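Local coordinates for putative NAD(P)H-dependent FMN-containing oxidoreductase YwqN (Bacillus subtilis, PDB 1RLI), which probably acts as an NADPH-dependent oxidoreductase that carries FMN as its cofactor, as a member of the SsuE family of flavoproteins, at residues D[60-65]-D[98-103]; D[20-25]-D[119-124]; D[134-139]-D[151-156]. All blocks are in the same frame, centred on the assembly; numbering follows the deposited sequence.

Interaction 1: D[60-65]-D[98-103]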
loop_
_atom_site.group_PDB
_atom_site.type_symbol
_atom_site.label_atom_id
_atom_site.label_comp_id
_atom_site.label_asym_id
_atom_site.label_seq_id
_atom_site.Cartn_x
_atom_site.Cartn_y
_atom_site.Cartn_z
ATOM N N ASP D 60 13.366 -15.412 -25.899
ATOM C CA ASP D 60 13.459 -15.622 -27.335
ATOM C C ASP D 60 12.078 -15.706 -27.963
ATOM O O ASP D 60 11.891 -15.311 -29.123
ATOM C CB ASP D 60 14.236 -16.911 -27.635
ATOM C CG ASP D 60 15.703 -16.817 -27.247
ATOM O OD1 ASP D 60 16.003 -16.472 -26.085
ATOM O OD2 ASP D 60 16.565 -17.092 -28.109
ATOM N N ASP D 61 11.101 -16.195 -27.199
ATOM C CA ASP D 61 9.752 -16.341 -27.732
ATOM C C ASP D 61 8.767 -15.253 -27.282
ATOM O O ASP D 61 7.547 -15.444 -27.330
ATOM C CB ASP D 61 9.211 -17.735 -27.384
ATOM C CG ASP D 61 8.963 -17.925 -25.892
ATOM O OD1 ASP D 61 9.674 -17.309 -25.059
ATOM O OD2 ASP D 61 8.053 -18.713 -25.560
ATOM N N TYR D 62 9.307 -14.099 -26.889
ATOM C CA TYR D 62 8.475 -12.982 -26.423
ATOM C C TYR D 62 7.421 -12.530 -27.435
ATOM O O TYR D 62 6.264 -12.346 -27.066
ATOM C CB TYR D 62 9.376 -11.802 -26.006
ATOM C CG TYR D 62 8.623 -10.572 -25.541
ATOM C CD1 TYR D 62 8.191 -10.450 -24.224
ATOM C CD2 TYR D 62 8.349 -9.535 -26.424
ATOM C CE1 TYR D 62 7.504 -9.311 -23.789
ATOM C CE2 TYR D 62 7.649 -8.387 -25.999
ATOM C CZ TYR D 62 7.235 -8.288 -24.678
ATOM O OH TYR D 62 6.551 -7.161 -24.254
ATOM N N ASP D 63 7.796 -12.333 -28.706
ATOM C CA ASP D 63 6.817 -11.912 -29.714
ATOM C C ASP D 63 5.687 -12.926 -29.870
ATOM O O ASP D 63 4.538 -12.536 -30.045
ATOM C CB ASP D 63 7.471 -11.688 -31.092
ATOM C CG ASP D 63 8.444 -10.521 -31.098
ATOM O OD1 ASP D 63 8.287 -9.599 -30.263
ATOM O OD2 ASP D 63 9.364 -10.522 -31.953
ATOM N N SER D 64 6.009 -14.217 -29.831
ATOM C CA SER D 64 4.982 -15.258 -29.939
ATOM C C SER D 64 4.016 -15.180 -28.755
ATOM O O SER D 64 2.813 -15.443 -28.891
ATOM C CB SER D 64 5.625 -16.647 -29.971
ATOM O OG SER D 64 6.211 -16.875 -31.236
ATOM N N ILE D 65 4.549 -14.827 -27.591
ATOM C CA ILE D 65 3.722 -14.716 -26.394
ATOM C C ILE D 65 2.765 -13.536 -26.516
ATOM O O ILE D 65 1.566 -13.659 -26.244
ATOM C CB ILE D 65 4.602 -14.591 -25.141
ATOM C CG1 ILE D 65 5.324 -15.925 -24.930
ATOM C CG2 ILE D 65 3.743 -14.215 -23.897
ATOM C CD1 ILE D 65 6.338 -15.949 -23.790
ATOM N N SER D 98 7.179 -1.907 -22.315
ATOM C CA SER D 98 7.618 -0.567 -22.700
ATOM C C SER D 98 8.078 -0.595 -24.159
ATOM O O SER D 98 7.856 0.363 -24.903
ATOM C CB SER D 98 8.764 -0.084 -21.806
ATOM O OG SER D 98 8.240 0.317 -20.547
ATOM N N GLN D 99 8.730 -1.687 -24.540
ATOM C CA GLN D 99 9.209 -1.856 -25.912
ATOM C C GLN D 99 8.044 -2.100 -26.857
ATOM O O GLN D 99 7.974 -1.530 -27.938
ATOM C CB GLN D 99 10.168 -3.051 -26.013
ATOM C CG GLN D 99 11.599 -2.754 -25.613
ATOM C CD GLN D 99 12.474 -4.014 -25.585
ATOM O OE1 GLN D 99 12.464 -4.849 -26.516
ATOM N NE2 GLN D 99 13.243 -4.151 -24.513
ATOM N N THR D 100 7.128 -2.962 -26.448
ATOM C CA THR D 100 5.990 -3.282 -27.292
ATOM C C THR D 100 5.102 -2.078 -27.547
ATOM O O THR D 100 4.474 -1.986 -28.598
ATOM C CB THR D 100 5.200 -4.441 -26.661
ATOM O OG1 THR D 100 6.125 -5.499 -26.355
ATOM C CG2 THR D 100 4.143 -4.942 -27.600
ATOM N N LEU D 101 5.057 -1.147 -26.597
ATOM C CA LEU D 101 4.251 0.058 -26.756
ATOM C C LEU D 101 4.839 0.975 -27.827
ATOM O O LEU D 101 4.204 1.951 -28.235
ATOM C CB LEU D 101 4.151 0.802 -25.424
ATOM C CG LEU D 101 3.176 0.158 -24.427
ATOM C CD1 LEU D 101 3.468 0.651 -23.017
ATOM C CD2 LEU D 101 1.750 0.508 -24.816
ATOM N N ARG D 102 6.048 0.648 -28.290
ATOM C CA ARG D 102 6.714 1.440 -29.326
ATOM C C ARG D 102 6.991 0.561 -30.545
ATOM O O ARG D 102 7.667 0.990 -31.482
ATOM C CB ARG D 102 8.053 1.980 -28.786
ATOM C CG ARG D 102 7.910 2.801 -27.499
ATOM C CD ARG D 102 9.197 3.534 -27.107
ATOM N NE ARG D 102 10.288 2.626 -26.769
ATOM C CZ ARG D 102 10.682 2.344 -25.529
ATOM N NH1 ARG D 102 10.081 2.902 -24.488
ATOM N NH2 ARG D 102 11.673 1.484 -25.333
ATOM N N ASP D 103 6.456 -0.662 -30.529
ATOM C CA ASP D 103 6.705 -1.657 -31.589
ATOM C C ASP D 103 5.744 -1.541 -32.774
ATOM O O ASP D 103 4.564 -1.805 -32.629
ATOM C CB ASP D 103 6.600 -3.055 -30.948
ATOM C CG ASP D 103 7.128 -4.169 -31.828
ATOM O OD1 ASP D 103 7.205 -3.994 -33.052
ATOM O OD2 ASP D 103 7.465 -5.236 -31.282
#

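Interaction 2: D[20-25]-D[119-124]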
loop_
_atom_site.group_PDB
_atom_site.type_symbol
_atom_site.label_atom_id
_atom_site.label_comp_id
_atom_site.label_asym_id
_atom_site.label_seq_id
_atom_site.Cartn_x
_atom_site.Cartn_y
_atom_site.Cartn_z
ATOM N N ASP D 20 1.233 -23.186 -10.590
ATOM C CA ASP D 20 0.553 -23.978 -11.613
ATOM C C ASP D 20 -0.752 -24.538 -11.077
ATOM O O ASP D 20 -1.798 -24.471 -11.730
ATOM C CB ASP D 20 1.425 -25.153 -12.060
ATOM C CG ASP D 20 2.673 -24.715 -12.788
ATOM O OD1 ASP D 20 3.024 -25.377 -13.791
ATOM O OD2 ASP D 20 3.307 -23.727 -12.359
ATOM N N VAL D 21 -0.672 -25.102 -9.881
ATOM C CA VAL D 21 -1.826 -25.696 -9.223
ATOM C C VAL D 21 -2.963 -24.695 -9.036
ATOM O O VAL D 21 -4.096 -24.977 -9.406
ATOM C CB VAL D 21 -1.426 -26.288 -7.847
ATOM C CG1 VAL D 21 -2.663 -26.742 -7.086
ATOM C CG2 VAL D 21 -0.464 -27.463 -8.046
ATOM N N LEU D 22 -2.668 -23.524 -8.461
ATOM C CA LEU D 22 -3.712 -22.537 -8.241
ATOM C C LEU D 22 -4.317 -22.042 -9.542
ATOM O O LEU D 22 -5.517 -21.795 -9.614
ATOM C CB LEU D 22 -3.181 -21.332 -7.455
ATOM C CG LEU D 22 -3.165 -21.451 -5.935
ATOM C CD1 LEU D 22 -2.697 -20.136 -5.302
ATOM C CD2 LEU D 22 -4.571 -21.792 -5.455
ATOM N N ALA D 23 -3.484 -21.897 -10.568
ATOM C CA ALA D 23 -3.973 -21.419 -11.855
ATOM C C ALA D 23 -4.955 -22.412 -12.458
ATOM O O ALA D 23 -5.978 -22.019 -13.020
ATOM C CB ALA D 23 -2.819 -21.187 -12.808
ATOM N N GLU D 24 -4.649 -23.700 -12.334
ATOM C CA GLU D 24 -5.533 -24.722 -12.881
ATOM C C GLU D 24 -6.914 -24.688 -12.233
ATOM O O GLU D 24 -7.917 -24.942 -12.899
ATOM C CB GLU D 24 -4.909 -26.107 -12.726
ATOM C CG GLU D 24 -5.702 -27.217 -13.407
ATOM C CD GLU D 24 -5.908 -26.967 -14.897
ATOM O OE1 GLU D 24 -4.926 -26.604 -15.585
ATOM O OE2 GLU D 24 -7.049 -27.142 -15.383
ATOM N N LYS D 25 -6.967 -24.370 -10.940
ATOM C CA LYS D 25 -8.236 -24.283 -10.219
ATOM C C LYS D 25 -9.058 -23.128 -10.790
ATOM O O LYS D 25 -10.285 -23.219 -10.918
ATOM C CB LYS D 25 -7.993 -24.029 -8.724
ATOM C CG LYS D 25 -7.124 -25.074 -8.036
ATOM C CD LYS D 25 -7.862 -26.383 -7.804
ATOM C CE LYS D 25 -8.935 -26.224 -6.736
ATOM N NZ LYS D 25 -9.546 -27.525 -6.340
ATOM N N TYR D 119 -6.358 -10.610 -13.912
ATOM C CA TYR D 119 -6.450 -11.269 -12.606
ATOM C C TYR D 119 -5.039 -11.627 -12.206
ATOM O O TYR D 119 -4.169 -11.796 -13.070
ATOM C CB TYR D 119 -7.233 -12.577 -12.674
ATOM C CG TYR D 119 -8.700 -12.390 -12.955
ATOM C CD1 TYR D 119 -9.636 -12.383 -11.913
ATOM C CD2 TYR D 119 -9.156 -12.232 -14.267
ATOM C CE1 TYR D 119 -11.005 -12.230 -12.181
ATOM C CE2 TYR D 119 -10.522 -12.079 -14.542
ATOM C CZ TYR D 119 -11.435 -12.085 -13.495
ATOM O OH TYR D 119 -12.785 -11.966 -13.785
ATOM N N VAL D 120 -4.811 -11.774 -10.902
ATOM C CA VAL D 120 -3.486 -12.135 -10.402
ATOM C C VAL D 120 -3.567 -13.290 -9.399
ATOM O O VAL D 120 -4.449 -13.310 -8.547
ATOM C CB VAL D 120 -2.808 -10.934 -9.672
ATOM C CG1 VAL D 120 -1.510 -11.391 -8.992
ATOM C CG2 VAL D 120 -2.509 -9.790 -10.679
ATOM N N ILE D 121 -2.649 -14.244 -9.513
ATOM C CA ILE D 121 -2.549 -15.354 -8.558
ATOM C C ILE D 121 -1.089 -15.281 -8.099
ATOM O O ILE D 121 -0.182 -15.381 -8.926
ATOM C CB ILE D 121 -2.787 -16.736 -9.219
ATOM C CG1 ILE D 121 -4.241 -16.837 -9.694
ATOM C CG2 ILE D 121 -2.470 -17.841 -8.224
ATOM C CD1 ILE D 121 -4.518 -18.063 -10.518
ATOM N N ALA D 122 -0.863 -15.084 -6.801
ATOM C CA ALA D 122 0.494 -14.982 -6.269
ATOM C C ALA D 122 0.629 -15.853 -5.027
ATOM O O ALA D 122 -0.231 -15.842 -4.139
ATOM C CB ALA D 122 0.831 -13.522 -5.929
ATOM N N VAL D 123 1.711 -16.606 -4.974
ATOM C CA VAL D 123 1.929 -17.510 -3.857
ATOM C C VAL D 123 3.258 -17.211 -3.209
ATOM O O VAL D 123 4.260 -17.097 -3.898
ATOM C CB VAL D 123 1.938 -18.983 -4.341
ATOM C CG1 VAL D 123 2.123 -19.919 -3.147
ATOM C CG2 VAL D 123 0.649 -19.297 -5.074
ATOM N N GLY D 124 3.253 -17.115 -1.878
ATOM C CA GLY D 124 4.469 -16.828 -1.134
ATOM C C GLY D 124 4.480 -17.569 0.192
ATOM O O GLY D 124 3.432 -17.998 0.668
#

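Interaction 3: D[134-139]-D[151-156]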
loop_
_atom_site.group_PDB
_atom_site.type_symbol
_atom_site.label_atom_id
_atom_site.label_comp_id
_atom_site.label_asym_id
_atom_site.label_seq_id
_atom_site.Cartn_x
_atom_site.Cartn_y
_atom_site.Cartn_z
ATOM N N PRO D 134 1.713 -5.102 -1.038
ATOM C CA PRO D 134 2.355 -4.095 -1.896
ATOM C C PRO D 134 2.417 -4.599 -3.343
ATOM O O PRO D 134 2.244 -3.821 -4.288
ATOM C CB PRO D 134 3.745 -3.960 -1.285
ATOM C CG PRO D 134 3.445 -4.083 0.183
ATOM C CD PRO D 134 2.468 -5.273 0.217
ATOM N N LEU D 135 2.671 -5.893 -3.516
ATOM C CA LEU D 135 2.743 -6.439 -4.882
ATOM C C LEU D 135 1.383 -6.309 -5.589
ATOM O O LEU D 135 1.299 -5.971 -6.768
ATOM C CB LEU D 135 3.181 -7.927 -4.858
ATOM C CG LEU D 135 3.027 -8.675 -6.194
ATOM C CD1 LEU D 135 3.851 -7.978 -7.314
ATOM C CD2 LEU D 135 3.520 -10.139 -5.991
ATOM N N ILE D 136 0.309 -6.601 -4.883
ATOM C CA ILE D 136 -1.011 -6.480 -5.491
ATOM C C ILE D 136 -1.247 -5.017 -5.862
ATOM O O ILE D 136 -1.805 -4.735 -6.908
ATOM C CB ILE D 136 -2.121 -6.996 -4.536
ATOM C CG1 ILE D 136 -1.898 -8.493 -4.259
ATOM C CG2 ILE D 136 -3.516 -6.797 -5.159
ATOM C CD1 ILE D 136 -1.903 -9.367 -5.538
ATOM N N GLN D 137 -0.812 -4.085 -5.014
ATOM C CA GLN D 137 -1.002 -2.664 -5.325
ATOM C C GLN D 137 -0.124 -2.238 -6.499
ATOM O O GLN D 137 -0.480 -1.338 -7.263
ATOM C CB GLN D 137 -0.719 -1.807 -4.091
ATOM C CG GLN D 137 -1.693 -2.087 -2.962
ATOM C CD GLN D 137 -1.377 -1.278 -1.716
ATOM O OE1 GLN D 137 -0.366 -1.516 -1.050
ATOM N NE2 GLN D 137 -2.228 -0.315 -1.404
ATOM N N GLN D 138 1.013 -2.904 -6.662
ATOM C CA GLN D 138 1.889 -2.609 -7.777
ATOM C C GLN D 138 1.149 -3.077 -9.031
ATOM O O GLN D 138 1.088 -2.348 -10.028
ATOM C CB GLN D 138 3.204 -3.379 -7.595
ATOM C CG GLN D 138 4.301 -3.054 -8.581
ATOM C CD GLN D 138 5.594 -3.755 -8.171
ATOM O OE1 GLN D 138 5.686 -4.982 -8.232
ATOM N NE2 GLN D 138 6.578 -2.981 -7.711
ATOM N N PHE D 139 0.555 -4.274 -8.986
ATOM C CA PHE D 139 -0.193 -4.774 -10.159
ATOM C C PHE D 139 -1.336 -3.817 -10.484
ATOM O O PHE D 139 -1.631 -3.573 -11.656
ATOM C CB PHE D 139 -0.758 -6.180 -9.912
ATOM C CG PHE D 139 0.208 -7.291 -10.219
ATOM C CD1 PHE D 139 0.687 -7.472 -11.521
ATOM C CD2 PHE D 139 0.635 -8.170 -9.217
ATOM C CE1 PHE D 139 1.577 -8.514 -11.832
ATOM C CE2 PHE D 139 1.533 -9.226 -9.516
ATOM C CZ PHE D 139 2.001 -9.395 -10.827
ATOM N N LYS D 151 -9.755 -7.270 -12.170
ATOM C CA LYS D 151 -10.957 -7.949 -11.690
ATOM C C LYS D 151 -10.869 -8.774 -10.415
ATOM O O LYS D 151 -11.881 -8.964 -9.742
ATOM C CB LYS D 151 -11.504 -8.838 -12.801
ATOM C CG LYS D 151 -11.914 -8.078 -14.063
ATOM C CD LYS D 151 -13.084 -7.148 -13.788
ATOM C CE LYS D 151 -13.661 -6.585 -15.088
ATOM N NZ LYS D 151 -14.738 -5.581 -14.851
ATOM N N GLY D 152 -9.694 -9.284 -10.074
ATOM C CA GLY D 152 -9.608 -10.066 -8.847
ATOM C C GLY D 152 -8.245 -10.693 -8.699
ATOM O O GLY D 152 -7.458 -10.664 -9.643
ATOM N N TYR D 153 -7.957 -11.238 -7.518
ATOM C CA TYR D 153 -6.671 -11.893 -7.283
ATOM C C TYR D 153 -6.823 -12.894 -6.165
ATOM O O TYR D 153 -7.844 -12.935 -5.473
ATOM C CB TYR D 153 -5.600 -10.876 -6.867
ATOM C CG TYR D 153 -5.931 -10.175 -5.567
ATOM C CD1 TYR D 153 -5.560 -10.716 -4.328
ATOM C CD2 TYR D 153 -6.684 -8.995 -5.581
ATOM C CE1 TYR D 153 -5.946 -10.083 -3.131
ATOM C CE2 TYR D 153 -7.063 -8.367 -4.404
ATOM C CZ TYR D 153 -6.697 -8.911 -3.196
ATOM O OH TYR D 153 -7.102 -8.244 -2.051
ATOM N N VAL D 154 -5.785 -13.700 -5.997
ATOM C CA VAL D 154 -5.717 -14.660 -4.925
ATOM C C VAL D 154 -4.289 -14.641 -4.366
ATOM O O VAL D 154 -3.319 -14.684 -5.129
ATOM C CB VAL D 154 -6.041 -16.109 -5.418
ATOM C CG1 VAL D 154 -5.895 -17.088 -4.245
ATOM C CG2 VAL D 154 -7.454 -16.166 -5.994
ATOM N N LEU D 155 -4.147 -14.527 -3.042
ATOM C CA LEU D 155 -2.821 -14.579 -2.413
ATOM C C LEU D 155 -2.823 -15.912 -1.683
ATOM O O LEU D 155 -3.662 -16.139 -0.805
ATOM C CB LEU D 155 -2.627 -13.442 -1.410
ATOM C CG LEU D 155 -2.308 -12.071 -2.015
ATOM C CD1 LEU D 155 -2.455 -10.992 -0.936
ATOM C CD2 LEU D 155 -0.880 -12.073 -2.566
ATOM N N GLY D 156 -1.902 -16.793 -2.062
ATOM C CA GLY D 156 -1.850 -18.116 -1.462
ATOM C C GLY D 156 -0.568 -18.342 -0.698
ATOM O O GLY D 156 0.450 -17.728 -0.988
#

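Interaction 1: D[60-65]-D[98-103]
Tyr62 and Thr100 meet hydroxyl to hydroxyl: Tyr62 OH lies 2.7 Å from Thr100 OG1, a hydrogen bond in which either oxygen could be the donor. Thr100 OG1 arrives at the edge of the phenol, in the ring plane and on the CE2 side, 3.3 Å from Tyr62 CE2, so the bond runs within the plane of the aromatic system. Behind the hydroxyl, Thr100 CB stands 3.9 Å from Tyr62 OH. The phenol reaches this far because CG of Tyr62 is anti to the backbone N (chi1 178°), which sends the ring straight out from the first turn of helix 62-70 toward helix 97-100. Thr100 turns OG1 to the side of its own backbone N (chi1 -51°), where the oxygen also makes a weak hydrogen bond to Arg96 O. Both hydroxyls are buried, and each supplies the other with a polar partner. The two helices belong to the alpha/beta flavodoxin-like fold of this family, in which helices cover the faces of a central sheet; Tyr62 begins one of them, after Asp61 at the N-cap position, and Thr100 opens a type I beta turn ending at Asp103. Farther out, Phe93 meets the Tyr62 ring with its plane at about 60° to it, and Phe106 and Phe109 touch Thr100. Beside the hydroxyl pair, the carboxylates of Asp63 and Asp103 come close, with Asp63 OD1 4.6 Å from Asp103 OD2. Arg105 forms salt bridges to both aspartates, and its positive charge probably offsets their mutual repulsion.

Interaction 2: D[20-25]-D[119-124]
Leu22 and Ile121 carry most of this contact, with Val123 and Ala23 adding smaller shares. Leu22 reaches from helix 18-27 with CB resting 3.6 Å from Ile121 CG2, and its CD1 continues beyond the same methyl to press against Val123 CG2 at 3.5 Å, a carbon pair closer than usual van der Waals contact. The leucine therefore lies obliquely across two strand residues that face the helix. Ile121 sends its two branches to different places: CG2 goes to Leu22, while the longer arm, with CG1 anti to the carbonyl carbon (chi1 -66°), carries CD1 to 3.7 Å from Ala23 CA. With only a methyl on Ala23, the helix backbone can come near here, with the CA atoms of Ala23 and Ile121 7.0 Å apart. The segment axes approach to 8.8 Å and run roughly antiparallel, at 147°. All of it is apolar contact between buried side chains, the usual helix-on-sheet packing of a flavodoxin-like domain. On the helix side, Leu22 also touches Leu171 and Ala174 of helix 168-175; within the sheet, strand 117-124 lies between strands 74-80 and 149-157, and Ile121 leans on Ile76 of the former.

Interaction 3: D[134-139]-D[151-156]
Ile136 of helix 133-146 sets its branched side chain against Tyr153 and Leu155, two residues of strand 149-157 that face the helix. From CB the chain divides. The CG2 branch, anti to the backbone N, ends over one face of the Tyr153 ring, 4.0 Å from its centroid and 16° off the normal, a CH-pi contact shifted somewhat toward the rim; its nearest ring atom is Tyr153 CD2, with CG2 at 3.9 Å. The other branch starts at CG1, which lies 4.1 Å from Leu155 CD2. At the tip, Ile136 CD1 stands 4.1 Å from both Tyr153 CG and Tyr153 CD1, by the end of the ring nearest the backbone, and it also reaches Leu155 CD2 at 4.1 Å. The isoleucine stands roughly perpendicular to the tyrosine and runs antiparallel alongside the leucine. Tyr153 holds CG between its backbone N and carbonyl carbon: chi1 62° places the ring beside the isoleucine, and chi2 88° turns its face to it. The phenol oxygen is engaged elsewhere, in a hydrogen bond to Lys129 O of the third subunit, and Leu133 of that subunit packs on both Ile136 and Tyr153. An alanine in place of Ile136 would keep only CB, and the Tyr153 face would probably lose its methyl cover, while Leu155 would be likely to lose the CG1 and CD1 it packs on. Helix and strand are the second half of the beta-alpha-beta crossover, right-handed as in flavodoxin-like folds, that leads from strand 117-124 to its parallel neighbour. Being wholly apolar across the two segments, the contact probably depends on close fit and on shielding from water, while the hydroxyl at the far end of the tyrosine ties the strand to the third subunit.

Overall arrangement
Interactions 2 and 3 meet in the sheet: strands 117-124 and 149-157 are parallel neighbours, and Ala122 O probably accepts a hydrogen bond from Gly156 N at 2.8 Å, as Val120 O does from Val154 N at 2.9 Å. Their centres lie 11 Å apart. Helices 18-27 and 133-146 pack against opposite faces of this sheet. Interaction 1 stands apart, its centre about 24 Å from each of the others, across the centre of the chain; in sequence it is nested within the loop closed by interaction 2. Interactions 1 and 3 both border the second subunit. The Val123 side chain lies about 6 Å from a bound platinum ion, that of Leu155 about 13 Å from one.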